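Long-range contact in Lin2111 protein (Listeria innocua, PDB 3EDP), which is of unknown function but probably acts as a DNA-binding transcription regulator of the GntR family, with a UTRA domain after its winged helix-turn-helix: residues V202-S207 and I219-E224. Numbering follows the deposited sequence.
Sequences VFKLSS and IQYHYE
Strands 201-211 and 215-225 form a beta hairpin inside the six-stranded antiparallel sheet of the UTRA domain, and residues 202-207 and 219-224 are facing lengths of its two arms. Phe203, Leu205 and Ser207 form hydrogen-bonded pairs with Glu224, His222 and Gln220, each closed by two reciprocal N-H...O bonds. Those of the Ser207-Gln220 pair are nearly straight, whereas Phe203 N reaches Glu224 O at a more bent 146°. In the non-hydrogen-bonded pairs between them, Lys204 with Tyr223 and Ser206 with Tyr221, CA-H groups turn to the opposing carbonyls, as where Tyr223 CA lies 3.3 Å from Phe203 O.

The face bearing Lys204 and Ser206 shows how long side chains pack along a sheet. Lys204 runs beside the Tyr223 ring, pointing the same way, because a chi1 of 176° and an extended chain beyond CG carry it straight out: its CG is 3.7 Å from Tyr223 CE1, and farther out its CE touches both Tyr223 OH and Tyr221 CD1, at 3.6 Å from each. Val202 CG1 meets the edge of the Tyr223 ring. Beyond the sheet, Tyr221 packs on Phe112 and Tyr113 of helix 110-117.

On the other face, where Phe203 and Leu205 also pack against the second subunit, a polar chain runs from Glu224 through His222 to Asp141 on the adjoining strand 137-146. His222 NE2 donates to Glu224 OE2 at 2.7 Å, nearly in the ring plane and on the anti side of the carboxylate, while His222 ND1 bonds Asp141 OD2. Two acidic partners fix the imidazole's rotation and would probably favour its protonated form. Back among the tyrosines, Ser206 OG lies in the ring plane of Tyr221, at its edge, 3.2 Å from Tyr221 CD1.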
loop_
_atom_site.group_PDB
_atom_site.type_symbol
_atom_site.label_atom_id
_atom_site.label_comp_id
_atom_site.label_asym_id
_atom_site.label_seq_id
_atom_site.Cartn_x
_atom_site.Cartn_y
_atom_site.Cartn_z
ATOM N N VAL A 202 -18.648 -8.573 -3.560
ATOM C CA VAL A 202 -17.681 -7.517 -3.816
ATOM C C VAL A 202 -16.442 -7.682 -2.934
ATOM O O VAL A 202 -16.565 -7.979 -1.746
ATOM C CB VAL A 202 -18.317 -6.134 -3.550
ATOM C CG1 VAL A 202 -17.263 -5.042 -3.610
ATOM C CG2 VAL A 202 -19.444 -5.870 -4.543
ATOM N N PHE A 203 -15.256 -7.506 -3.518
ATOM C CA PHE A 203 -14.021 -7.429 -2.730
ATOM C C PHE A 203 -13.939 -6.042 -2.096
ATOM O O PHE A 203 -14.107 -5.034 -2.777
ATOM C CB PHE A 203 -12.764 -7.620 -3.594
ATOM C CG PHE A 203 -12.528 -9.031 -4.057
ATOM C CD1 PHE A 203 -12.368 -10.061 -3.145
ATOM C CD2 PHE A 203 -12.426 -9.316 -5.411
ATOM C CE1 PHE A 203 -12.140 -11.358 -3.574
ATOM C CE2 PHE A 203 -12.189 -10.606 -5.851
ATOM C CZ PHE A 203 -12.048 -11.632 -4.933
ATOM N N LYS A 204 -13.689 -5.995 -0.795
ATOM C CA LYS A 204 -13.440 -4.729 -0.123
ATOM C C LYS A 204 -12.033 -4.744 0.482
ATOM O O LYS A 204 -11.741 -5.519 1.391
ATOM C CB LYS A 204 -14.491 -4.457 0.950
ATOM C CG LYS A 204 -14.238 -3.194 1.765
ATOM C CD LYS A 204 -15.175 -3.112 2.955
ATOM C CE LYS A 204 -15.082 -1.763 3.661
ATOM N NZ LYS A 204 -15.914 -1.776 4.894
ATOM N N LEU A 205 -11.166 -3.897 -0.061
ATOM C CA LEU A 205 -9.794 -3.766 0.399
ATOM C C LEU A 205 -9.684 -2.503 1.244
ATOM O O LEU A 205 -9.741 -1.387 0.722
ATOM C CB LEU A 205 -8.854 -3.674 -0.810
ATOM C CG LEU A 205 -7.368 -3.408 -0.541
ATOM C CD1 LEU A 205 -6.742 -4.562 0.250
ATOM C CD2 LEU A 205 -6.616 -3.157 -1.854
ATOM N N SER A 206 -9.551 -2.671 2.555
ATOM C CA SER A 206 -9.449 -1.518 3.440
ATOM C C SER A 206 -7.984 -1.237 3.737
ATOM O O SER A 206 -7.216 -2.154 4.016
ATOM C CB SER A 206 -10.226 -1.747 4.742
ATOM O OG SER A 206 -11.591 -2.018 4.483
ATOM N N SER A 207 -7.597 0.030 3.646
ATOM C CA SER A 207 -6.220 0.433 3.919
ATOM C C SER A 207 -6.202 1.512 4.995
ATOM O O SER A 207 -6.960 2.485 4.926
ATOM C CB SER A 207 -5.549 0.966 2.654
ATOM O OG SER A 207 -5.617 0.055 1.581
ATOM N N ILE A 219 -7.367 6.859 5.627
ATOM C CA ILE A 219 -8.057 5.599 5.395
ATOM C C ILE A 219 -8.554 5.550 3.967
ATOM O O ILE A 219 -9.067 6.550 3.447
ATOM C CB ILE A 219 -9.288 5.450 6.305
ATOM C CG1 ILE A 219 -8.877 5.454 7.774
ATOM C CG2 ILE A 219 -10.036 4.171 5.966
ATOM C CD1 ILE A 219 -10.047 5.589 8.711
ATOM N N GLN A 220 -8.422 4.386 3.343
ATOM C CA GLN A 220 -8.964 4.157 2.004
ATOM C C GLN A 220 -9.755 2.860 1.947
ATOM O O GLN A 220 -9.349 1.847 2.518
ATOM C CB GLN A 220 -7.837 4.095 0.982
ATOM C CG GLN A 220 -8.302 3.875 -0.455
ATOM C CD GLN A 220 -7.134 3.953 -1.435
ATOM O OE1 GLN A 220 -5.982 3.805 -1.039
ATOM N NE2 GLN A 220 -7.428 4.210 -2.705
ATOM N N TYR A 221 -10.898 2.902 1.274
ATOM C CA TYR A 221 -11.677 1.705 1.009
ATOM C C TYR A 221 -11.767 1.576 -0.492
ATOM O O TYR A 221 -12.155 2.516 -1.177
ATOM C CB TYR A 221 -13.082 1.799 1.608
ATOM C CG TYR A 221 -13.100 1.991 3.101
ATOM C CD1 TYR A 221 -12.740 0.958 3.958
ATOM C CD2 TYR A 221 -13.472 3.208 3.658
ATOM C CE1 TYR A 221 -12.752 1.133 5.334
ATOM C CE2 TYR A 221 -13.493 3.390 5.029
ATOM C CZ TYR A 221 -13.137 2.346 5.861
ATOM O OH TYR A 221 -13.155 2.524 7.224
ATOM N N HIS A 222 -11.374 0.415 -1.002
ATOM C CA HIS A 222 -11.407 0.159 -2.431
ATOM C C HIS A 222 -12.301 -1.052 -2.684
ATOM O O HIS A 222 -12.194 -2.066 -1.992
ATOM C CB HIS A 222 -9.985 -0.089 -2.948
ATOM C CG HIS A 222 -9.932 -0.583 -4.359
ATOM N ND1 HIS A 222 -10.081 0.253 -5.447
ATOM C CD2 HIS A 222 -9.746 -1.825 -4.865
ATOM C CE1 HIS A 222 -9.989 -0.452 -6.560
ATOM N NE2 HIS A 222 -9.787 -1.716 -6.236
ATOM N N TYR A 223 -13.188 -0.938 -3.664
ATOM C CA TYR A 223 -14.163 -1.993 -3.938
ATOM C C TYR A 223 -14.033 -2.487 -5.367
ATOM O O TYR A 223 -13.907 -1.681 -6.297
ATOM C CB TYR A 223 -15.591 -1.474 -3.743
ATOM C CG TYR A 223 -15.903 -0.962 -2.353
ATOM C CD1 TYR A 223 -16.472 -1.795 -1.398
ATOM C CD2 TYR A 223 -15.638 0.356 -2.002
ATOM C CE1 TYR A 223 -16.769 -1.330 -0.133
ATOM C CE2 TYR A 223 -15.924 0.829 -0.738
ATOM C CZ TYR A 223 -16.490 -0.018 0.191
ATOM O OH TYR A 223 -16.786 0.444 1.449
ATOM N N GLU A 224 -14.087 -3.807 -5.542
ATOM C CA GLU A 224 -14.057 -4.411 -6.869
ATOM C C GLU A 224 -15.060 -5.547 -6.952
ATOM O O GLU A 224 -15.262 -6.285 -5.986
ATOM C CB GLU A 224 -12.677 -4.994 -7.183
ATOM C CG GLU A 224 -11.577 -3.980 -7.382
ATOM C CD GLU A 224 -10.225 -4.633 -7.663
ATOM O OE1 GLU A 224 -10.172 -5.871 -7.865
ATOM O OE2 GLU A 224 -9.213 -3.906 -7.689
#